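PDB 3K9U: spermidine N(1)-acetyltransferase from Thermoplasma acidophilum, which transfers acetyl groups from acetyl-CoA to polyamines, protecting the cell against polyamine toxicity, and may also help restrain sporulation and the production of degradative enzymes. Local coordinates for residues A[4-9]-A[67-72]; A[19-24]-A[39-44]; A[61-66]-A[79-84]. All blocks are in the same frame, centred on the assembly; numbering follows the deposited sequence.

Starting at the N terminus, the chain lays down edge strand 3-7, whose residues lead into segment 4-9, and contact 1 closes the long loop that brings it against 67-72. Nested within that loop, contact 2 closes a shorter one by folding helix segment 39-44 back on 19-24, without touching either of the other two contacts. Contact 3 opens at 61-66, before contact 1 has closed, and ends at 79-84, so these two cross, whereas contacts 2 and 3 follow in series. Contacts 1 and 3 share strand 63-70, which lies between strands 3-7 and 73-83. They meet where L8 N lies 3.1 Å from F65 O, a probable hydrogen bond.

Contact 1: A[4-9]-A[67-72]; sequences EIRKLS and GAFADS
E4 and F69 grip each other through a pair of backbone hydrogen bonds, E4 N to F69 O at 2.9 Å and F69 N to E4 O at 2.8 Å, and R6 and G67 repeat the pattern two residues on, G67 N reaching R6 O at 3.0 Å. These two hydrogen-bonded pairs flank the non-hydrogen-bonded pair I5-A68, the standard antiparallel ladder, here joining the first two strands of the GNAT sheet. Between the conventional bonds, I5 CA approaches G67 O at 3.3 Å as a CA-H...O contact.

Among the side chains, R6 and F69 form a cation-pi stack. The guanidinium of R6 lies flat over one face of the F69 ring, the planes 20° apart and CZ 3.7 Å from the ring centroid, almost straight above it. With CG placed between the backbone N and the carbonyl carbon (chi1 56°) and the chain extended onward to NE, the arginine is carried across the neighbouring strand; NH1 comes to 3.3 Å from F69 CE2. An alanine in place of F69 would remove this platform, and the R6 guanidinium would probably be set free to swing.

Apolar contacts fill in the rest. I5 CD1 meets A68 CB at 3.6 Å on the other face of the sheet, while L8 CD2 approaches the F69 ring obliquely. L8 also lies against the backbone of G67, where a side chain would collide with CD2.

In the wider fold, strand 3-7 is the outermost strand at this end of the chain's sheet. Helix 103-118 covers the I5-A68 face, with I103, an acetyl-CoA-binding residue, against A68; F69 rests on L74 of strand 73-83 and on D12, and the backbone of A68 pairs with I75 and G76 of that same strand.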
loop_
_atom_site.group_PDB
_atom_site.type_symbol
_atom_site.label_atom_id
_atom_site.label_comp_id
_atom_site.label_asym_id
_atom_site.label_seq_id
_atom_site.Cartn_x
_atom_site.Cartn_y
_atom_site.Cartn_z
ATOM N N GLU A 4 -9.688 1.196 16.262
ATOM C CA GLU A 4 -9.516 1.353 17.718
ATOM C C GLU A 4 -8.061 1.106 18.082
ATOM O O GLU A 4 -7.419 0.219 17.510
ATOM C CB GLU A 4 -10.411 0.390 18.508
ATOM C CG GLU A 4 -11.942 0.524 18.291
ATOM C CD GLU A 4 -12.632 1.641 19.124
ATOM O OE1 GLU A 4 -12.156 1.986 20.236
ATOM O OE2 GLU A 4 -13.681 2.165 18.667
ATOM N N ILE A 5 -7.546 1.901 19.020
ATOM C CA ILE A 5 -6.184 1.745 19.533
ATOM C C ILE A 5 -6.245 1.337 21.011
ATOM O O ILE A 5 -6.945 1.959 21.776
ATOM C CB ILE A 5 -5.381 3.067 19.442
ATOM C CG1 ILE A 5 -5.312 3.574 17.995
ATOM C CG2 ILE A 5 -3.957 2.884 20.036
ATOM C CD1 ILE A 5 -4.700 2.573 16.976
ATOM N N ARG A 6 -5.523 0.299 21.408
ATOM C CA ARG A 6 -5.503 -0.113 22.803
ATOM C C ARG A 6 -4.328 -0.998 23.113
ATOM O O ARG A 6 -3.700 -1.554 22.214
ATOM C CB ARG A 6 -6.791 -0.849 23.187
ATOM C CG ARG A 6 -7.121 -2.058 22.338
ATOM C CD ARG A 6 -8.192 -2.956 23.030
ATOM N NE ARG A 6 -8.353 -4.194 22.255
ATOM C CZ ARG A 6 -9.083 -4.302 21.148
ATOM N NH1 ARG A 6 -9.129 -5.463 20.491
ATOM N NH2 ARG A 6 -9.768 -3.258 20.691
ATOM N N LYS A 7 -4.049 -1.141 24.408
ATOM C CA LYS A 7 -2.964 -1.998 24.873
ATOM C C LYS A 7 -3.123 -3.417 24.339
ATOM O O LYS A 7 -4.235 -3.961 24.257
ATOM C CB LYS A 7 -2.891 -1.990 26.397
ATOM C CG LYS A 7 -2.428 -0.622 26.980
ATOM C CD LYS A 7 -2.272 -0.643 28.500
ATOM C CE LYS A 7 -1.741 0.724 28.991
ATOM N NZ LYS A 7 -0.826 0.682 30.194
ATOM N N LEU A 8 -2.005 -3.988 23.910
ATOM C CA LEU A 8 -1.994 -5.360 23.433
ATOM C C LEU A 8 -2.115 -6.297 24.614
ATOM O O LEU A 8 -1.753 -5.937 25.735
ATOM C CB LEU A 8 -0.718 -5.641 22.664
ATOM C CG LEU A 8 -0.699 -4.868 21.348
ATOM C CD1 LEU A 8 0.729 -4.697 20.850
ATOM C CD2 LEU A 8 -1.580 -5.570 20.345
ATOM N N SER A 9 -2.643 -7.486 24.366
ATOM C CA SER A 9 -2.806 -8.472 25.406
ATOM C C SER A 9 -2.429 -9.802 24.791
ATOM O O SER A 9 -2.169 -9.871 23.570
ATOM C CB SER A 9 -4.250 -8.486 25.943
ATOM O OG SER A 9 -5.105 -9.188 25.056
ATOM N N GLY A 67 -1.805 -1.717 19.902
ATOM C CA GLY A 67 -2.253 -2.263 18.633
ATOM C C GLY A 67 -3.304 -1.377 17.979
ATOM O O GLY A 67 -4.078 -0.687 18.673
ATOM N N ALA A 68 -3.296 -1.367 16.639
ATOM C CA ALA A 68 -4.353 -0.763 15.852
ATOM C C ALA A 68 -5.280 -1.872 15.361
ATOM O O ALA A 68 -4.845 -2.809 14.680
ATOM C CB ALA A 68 -3.758 0.048 14.657
ATOM N N PHE A 69 -6.555 -1.763 15.697
ATOM C CA PHE A 69 -7.537 -2.747 15.289
ATOM C C PHE A 69 -8.517 -2.133 14.277
ATOM O O PHE A 69 -9.197 -1.143 14.568
ATOM C CB PHE A 69 -8.277 -3.280 16.516
ATOM C CG PHE A 69 -7.378 -4.025 17.497
ATOM C CD1 PHE A 69 -6.531 -3.333 18.362
ATOM C CD2 PHE A 69 -7.386 -5.409 17.559
ATOM C CE1 PHE A 69 -5.723 -4.020 19.278
ATOM C CE2 PHE A 69 -6.576 -6.103 18.477
ATOM C CZ PHE A 69 -5.745 -5.411 19.327
ATOM N N ALA A 70 -8.556 -2.714 13.086
ATOM C CA ALA A 70 -9.458 -2.292 12.028
ATOM C C ALA A 70 -10.636 -3.257 12.051
ATOM O O ALA A 70 -10.489 -4.444 11.732
ATOM C CB ALA A 70 -8.757 -2.332 10.674
ATOM N N ASP A 71 -11.784 -2.746 12.494
ATOM C CA ASP A 71 -12.983 -3.546 12.682
ATOM C C ASP A 71 -12.636 -4.823 13.448
ATOM O O ASP A 71 -12.965 -5.933 13.015
ATOM C CB ASP A 71 -13.634 -3.862 11.312
ATOM C CG ASP A 71 -13.873 -2.587 10.454
ATOM O OD1 ASP A 71 -14.584 -1.661 10.924
ATOM O OD2 ASP A 71 -13.341 -2.503 9.315
ATOM N N SER A 72 -11.951 -4.650 14.581
ATOM C CA SER A 72 -11.631 -5.742 15.517
ATOM C C SER A 72 -10.470 -6.689 15.121
ATOM O O SER A 72 -10.140 -7.607 15.866
ATOM C CB SER A 72 -12.885 -6.577 15.816
ATOM O OG SER A 72 -12.942 -7.755 15.014
#

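Contact 2: A[19-24]-A[39-44]; sequences VARESW and SWIREK
A20 O accepts the helical hydrogen bond of W24 N at 2.8 Å, and across the interface the I41 methyl CD1 lies 4.0 Å from the same oxygen. The setting is an antiparallel helix pair, helix 13-27 against helix 34-44, within the helical region between the first two strands of the GNAT fold. The axes of the two short segments approach to 10.2 Å and run at 158°, so the pair illustrates how two nearly antiparallel helices can pack: with no hydrogen bond between the two segments, the side chains do most of the joining.

I41 is the central apolar group. Its CD1 rests against the other helix, touching W24 CB at 3.8 Å, while its other branch, CG2, sits over one face of the R21 guanidinium, 3.5 Å from NH1. R21 bends at chi3, and its NE forms a salt bridge with E18 of its own helix.

Beside this, two indoles stack face to face. The six-membered ring of W24 overlaps the five-membered ring of W40, the planes 17° apart, and W24 CZ2 lies only 3.1 Å from W40 NE1, a tight packing. W40 CG stands anti to the backbone N (chi1 -169°), which sends the indole across to its partner.

W24 also meets the rings of Y28 and Y93, the latter an acetyl-CoA-binding residue, while the adjacent S23 touches the cofactor itself. The indole of W40 is sandwiched: on the face opposite W24, K44 CE from the next turn lies 3.5 Å above its plane.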
loop_
_atom_site.group_PDB
_atom_site.type_symbol
_atom_site.label_atom_id
_atom_site.label_comp_id
_atom_site.label_asym_id
_atom_site.label_seq_id
_atom_site.Cartn_x
_atom_site.Cartn_y
_atom_site.Cartn_z
ATOM N N VAL A 19 1.227 -9.852 11.395
ATOM C CA VAL A 19 1.388 -8.470 11.016
ATOM C C VAL A 19 2.890 -8.123 10.836
ATOM O O VAL A 19 3.325 -7.651 9.760
ATOM C CB VAL A 19 0.757 -7.561 12.104
ATOM C CG1 VAL A 19 1.111 -6.112 11.884
ATOM C CG2 VAL A 19 -0.778 -7.759 12.164
ATOM N N ALA A 20 3.670 -8.369 11.885
ATOM C CA ALA A 20 5.113 -8.163 11.865
ATOM C C ALA A 20 5.707 -8.855 10.665
ATOM O O ALA A 20 6.451 -8.243 9.872
ATOM C CB ALA A 20 5.741 -8.719 13.116
ATOM N N ARG A 21 5.376 -10.134 10.517
ATOM C CA ARG A 21 5.974 -10.900 9.446
ATOM C C ARG A 21 5.707 -10.197 8.109
ATOM O O ARG A 21 6.633 -10.007 7.321
ATOM C CB ARG A 21 5.451 -12.339 9.395
ATOM C CG ARG A 21 6.135 -13.163 8.285
ATOM C CD ARG A 21 5.389 -14.468 7.939
ATOM N NE ARG A 21 5.044 -15.204 9.146
ATOM C CZ ARG A 21 5.909 -15.893 9.871
ATOM N NH1 ARG A 21 7.181 -15.986 9.499
ATOM N NH2 ARG A 21 5.487 -16.519 10.963
ATOM N N GLU A 22 4.442 -9.834 7.868
ATOM C CA GLU A 22 4.039 -9.282 6.569
ATOM C C GLU A 22 4.639 -7.906 6.378
ATOM O O GLU A 22 5.057 -7.546 5.297
ATOM C CB GLU A 22 2.507 -9.181 6.439
ATOM C CG GLU A 22 1.823 -10.518 6.219
ATOM C CD GLU A 22 0.323 -10.359 5.953
ATOM O OE1 GLU A 22 -0.464 -10.900 6.761
ATOM O OE2 GLU A 22 -0.060 -9.675 4.954
ATOM N N SER A 23 4.696 -7.136 7.451
ATOM C CA SER A 23 5.230 -5.784 7.334
ATOM C C SER A 23 6.742 -5.811 7.050
ATOM O O SER A 23 7.231 -5.066 6.203
ATOM C CB SER A 23 4.902 -4.978 8.578
ATOM O OG SER A 23 5.050 -3.597 8.328
ATOM N N TRP A 24 7.465 -6.696 7.712
ATOM C CA TRP A 24 8.919 -6.746 7.533
ATOM C C TRP A 24 9.245 -7.208 6.111
ATOM O O TRP A 24 10.123 -6.648 5.472
ATOM C CB TRP A 24 9.593 -7.683 8.571
ATOM C CG TRP A 24 10.246 -6.969 9.694
ATOM C CD1 TRP A 24 9.625 -6.313 10.722
ATOM C CD2 TRP A 24 11.656 -6.801 9.902
ATOM N NE1 TRP A 24 10.569 -5.739 11.556
ATOM C CE2 TRP A 24 11.820 -6.023 11.071
ATOM C CE3 TRP A 24 12.798 -7.219 9.204
ATOM C CZ2 TRP A 24 13.091 -5.674 11.572
ATOM C CZ3 TRP A 24 14.069 -6.862 9.692
ATOM C CH2 TRP A 24 14.204 -6.102 10.864
ATOM N N SER A 39 15.164 -14.798 9.667
ATOM C CA SER A 39 15.835 -14.963 10.956
ATOM C C SER A 39 15.316 -13.937 11.949
ATOM O O SER A 39 15.032 -14.267 13.109
ATOM C CB SER A 39 17.362 -14.887 10.831
ATOM O OG SER A 39 17.884 -16.057 10.171
ATOM N N TRP A 40 15.134 -12.711 11.492
ATOM C CA TRP A 40 14.621 -11.678 12.375
ATOM C C TRP A 40 13.198 -12.032 12.902
ATOM O O TRP A 40 12.961 -11.991 14.114
ATOM C CB TRP A 40 14.652 -10.319 11.697
ATOM C CG TRP A 40 14.373 -9.192 12.656
ATOM C CD1 TRP A 40 13.148 -8.749 13.071
ATOM C CD2 TRP A 40 15.338 -8.368 13.305
ATOM N NE1 TRP A 40 13.290 -7.691 13.932
ATOM C CE2 TRP A 40 14.626 -7.437 14.099
ATOM C CE3 TRP A 40 16.743 -8.308 13.279
ATOM C CZ2 TRP A 40 15.271 -6.459 14.878
ATOM C CZ3 TRP A 40 17.389 -7.330 14.047
ATOM C CH2 TRP A 40 16.644 -6.415 14.838
ATOM N N ILE A 41 12.285 -12.423 12.011
ATOM C CA ILE A 41 10.949 -12.823 12.446
ATOM C C ILE A 41 11.012 -14.041 13.398
ATOM O O ILE A 41 10.394 -14.032 14.451
ATOM C CB ILE A 41 10.007 -13.144 11.254
ATOM C CG1 ILE A 41 9.803 -11.914 10.349
ATOM C CG2 ILE A 41 8.645 -13.725 11.736
ATOM C CD1 ILE A 41 9.441 -10.607 11.065
ATOM N N ARG A 42 11.785 -15.060 13.038
ATOM C CA ARG A 42 11.880 -16.270 13.838
ATOM C C ARG A 42 12.407 -15.961 15.260
ATOM O O ARG A 42 11.958 -16.560 16.231
ATOM C CB ARG A 42 12.820 -17.262 13.147
ATOM C CG ARG A 42 12.891 -18.655 13.817
ATOM C CD ARG A 42 14.215 -19.417 13.540
ATOM N NE ARG A 42 14.579 -19.359 12.131
ATOM C CZ ARG A 42 15.656 -18.750 11.627
ATOM N NH1 ARG A 42 16.563 -18.164 12.410
ATOM N NH2 ARG A 42 15.843 -18.757 10.309
ATOM N N GLU A 43 13.336 -15.011 15.382
ATOM C CA GLU A 43 13.996 -14.758 16.662
ATOM C C GLU A 43 13.305 -13.659 17.488
ATOM O O GLU A 43 12.972 -13.858 18.662
ATOM C CB GLU A 43 15.473 -14.458 16.414
ATOM C CG GLU A 43 16.182 -15.670 15.739
ATOM C CD GLU A 43 17.708 -15.625 15.798
ATOM O OE1 GLU A 43 18.299 -14.633 15.319
ATOM O OE2 GLU A 43 18.320 -16.584 16.327
ATOM N N LYS A 44 13.042 -12.522 16.864
ATOM C CA LYS A 44 12.469 -11.403 17.568
ATOM C C LYS A 44 10.990 -11.593 17.746
ATOM O O LYS A 44 10.445 -11.110 18.708
ATOM C CB LYS A 44 12.734 -10.084 16.838
ATOM C CG LYS A 44 14.065 -9.449 17.199
ATOM C CD LYS A 44 15.286 -10.374 16.949
ATOM C CE LYS A 44 16.587 -9.564 16.790
ATOM N NZ LYS A 44 17.800 -10.425 16.534
#

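Contact 3: A[61-66]-A[79-84]; sequences LDILFL and ELKIIA
I63 to F65 run antiparallel to E79 to K81, the axes of these short segments 4.8 Å apart at their closest and their directions at 171°, almost exactly antiparallel; they belong to the beta hairpin of strands 63-70 and 73-83 in the GNAT sheet. L64 and L80 form the hydrogen-bonded pair, with L80 N to L64 O at 2.9 Å and the return bond only slightly longer. I63-K81 and F65-E79 are the non-hydrogen-bonded pairs on either side, and just before strand 63-70 begins, the I82 N to D62 O bond, at 3.0 Å, continues the ladder.

On one face, L64 is the apolar link: its CB touches L80 CD1 at 3.9 Å and its CD1 reaches I82 CD1 diagonally. Helix 103-118 packs here, I114 on L64, A111 and M115 on L80.

The other face carries I63, K81, F65 and E79, with helix 47-59 against I63 and F65. I63 and K81 lie side by side, and the bent lysine chain brings CE to 3.9 Å from I63 CG1.

F65 is turned with CG anti to the backbone N (chi1 -159°), bringing CD1 to 3.7 Å from E79 CB. The glutamate extends onward to a salt bridge from OE1 to R91 NE of strand 86-94, while its OE2 lies 4.1 Å above the centre of the F65 ring.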
loop_
_atom_site.group_PDB
_atom_site.type_symbol
_atom_site.label_atom_id
_atom_site.label_comp_id
_atom_site.label_asym_id
_atom_site.label_seq_id
_atom_site.Cartn_x
_atom_site.Cartn_y
_atom_site.Cartn_z
ATOM N N LEU A 61 4.191 1.115 33.224
ATOM C CA LEU A 61 3.628 2.333 32.681
ATOM C C LEU A 61 4.597 3.055 31.765
ATOM O O LEU A 61 4.186 3.852 30.952
ATOM C CB LEU A 61 3.218 3.270 33.828
ATOM C CG LEU A 61 2.019 2.828 34.655
ATOM C CD1 LEU A 61 1.709 3.904 35.692
ATOM C CD2 LEU A 61 0.797 2.541 33.738
ATOM N N ASP A 62 5.882 2.766 31.907
ATOM C CA ASP A 62 6.899 3.326 31.035
ATOM C C ASP A 62 7.152 2.492 29.779
ATOM O O ASP A 62 8.046 2.815 29.001
ATOM C CB ASP A 62 8.193 3.494 31.821
ATOM C CG ASP A 62 8.070 4.562 32.911
ATOM O OD1 ASP A 62 7.304 5.545 32.724
ATOM O OD2 ASP A 62 8.746 4.406 33.941
ATOM N N ILE A 63 6.377 1.426 29.576
ATOM C CA ILE A 63 6.381 0.722 28.287
ATOM C C ILE A 63 5.007 0.811 27.624
ATOM O O ILE A 63 4.012 0.308 28.156
ATOM C CB ILE A 63 6.805 -0.745 28.434
ATOM C CG1 ILE A 63 8.265 -0.839 28.894
ATOM C CG2 ILE A 63 6.631 -1.498 27.095
ATOM C CD1 ILE A 63 8.595 -2.220 29.457
ATOM N N LEU A 64 4.955 1.458 26.461
ATOM C CA LEU A 64 3.724 1.577 25.699
ATOM C C LEU A 64 3.790 0.604 24.556
ATOM O O LEU A 64 4.683 0.711 23.703
ATOM C CB LEU A 64 3.564 2.974 25.123
ATOM C CG LEU A 64 3.362 4.180 26.041
ATOM C CD1 LEU A 64 4.395 4.229 27.145
ATOM C CD2 LEU A 64 3.421 5.473 25.191
ATOM N N PHE A 65 2.824 -0.310 24.503
ATOM C CA PHE A 65 2.795 -1.340 23.474
ATOM C C PHE A 65 1.334 -1.455 23.043
ATOM O O PHE A 65 0.509 -2.104 23.705
ATOM C CB PHE A 65 3.388 -2.636 24.057
ATOM C CG PHE A 65 3.888 -3.653 23.037
ATOM C CD1 PHE A 65 4.191 -3.321 21.727
ATOM C CD2 PHE A 65 4.125 -4.953 23.448
ATOM C CE1 PHE A 65 4.664 -4.290 20.840
ATOM C CE2 PHE A 65 4.615 -5.922 22.580
ATOM C CZ PHE A 65 4.878 -5.602 21.275
ATOM N N LEU A 66 1.024 -0.781 21.931
ATOM C CA LEU A 66 -0.358 -0.599 21.479
ATOM C C LEU A 66 -0.579 -1.246 20.125
ATOM O O LEU A 66 0.327 -1.297 19.309
ATOM C CB LEU A 66 -0.683 0.891 21.361
ATOM C CG LEU A 66 -0.266 1.845 22.472
ATOM C CD1 LEU A 66 -0.510 3.289 22.088
ATOM C CD2 LEU A 66 -1.013 1.524 23.762
ATOM N N GLU A 79 5.569 0.311 19.635
ATOM C CA GLU A 79 6.256 0.071 20.892
ATOM C C GLU A 79 7.148 1.266 21.212
ATOM O O GLU A 79 7.954 1.666 20.391
ATOM C CB GLU A 79 7.108 -1.214 20.833
ATOM C CG GLU A 79 7.782 -1.583 22.220
ATOM C CD GLU A 79 8.607 -2.883 22.212
ATOM O OE1 GLU A 79 9.568 -3.014 21.403
ATOM O OE2 GLU A 79 8.296 -3.786 23.031
ATOM N N LEU A 80 6.999 1.823 22.404
ATOM C CA LEU A 80 7.924 2.850 22.895
ATOM C C LEU A 80 8.366 2.606 24.327
ATOM O O LEU A 80 7.568 2.154 25.131
ATOM C CB LEU A 80 7.290 4.237 22.843
ATOM C CG LEU A 80 6.558 4.640 21.582
ATOM C CD1 LEU A 80 5.096 4.332 21.758
ATOM C CD2 LEU A 80 6.799 6.129 21.355
ATOM N N LYS A 81 9.623 2.921 24.633
ATOM C CA LYS A 81 10.159 2.863 25.993
ATOM C C LYS A 81 10.485 4.263 26.508
ATOM O O LYS A 81 11.075 5.098 25.796
ATOM C CB LYS A 81 11.443 2.029 26.067
ATOM C CG LYS A 81 11.316 0.630 26.747
ATOM C CD LYS A 81 11.362 -0.553 25.732
ATOM C CE LYS A 81 10.964 -1.902 26.356
ATOM N NZ LYS A 81 11.752 -3.094 25.834
ATOM N N ILE A 82 10.125 4.510 27.763
ATOM C CA ILE A 82 10.522 5.739 28.419
ATOM C C ILE A 82 11.561 5.421 29.450
ATOM O O ILE A 82 11.314 4.584 30.311
ATOM C CB ILE A 82 9.323 6.414 29.094
ATOM C CG1 ILE A 82 8.338 6.870 28.003
ATOM C CG2 ILE A 82 9.799 7.552 30.103
ATOM C CD1 ILE A 82 6.898 6.954 28.444
ATOM N N ILE A 83 12.709 6.102 29.360
ATOM C CA ILE A 83 13.816 5.992 30.313
ATOM C C ILE A 83 14.360 7.374 30.605
ATOM O O ILE A 83 14.525 8.179 29.696
ATOM C CB ILE A 83 15.005 5.204 29.740
ATOM C CG1 ILE A 83 14.599 3.798 29.335
ATOM C CG2 ILE A 83 16.148 5.127 30.771
ATOM C CD1 ILE A 83 15.579 3.171 28.379
ATOM N N ALA A 84 14.688 7.622 31.863
ATOM C CA ALA A 84 15.063 8.946 32.318
ATOM C C ALA A 84 14.173 10.011 31.693
ATOM O O ALA A 84 14.681 11.033 31.225
ATOM C CB ALA A 84 16.542 9.230 31.974
#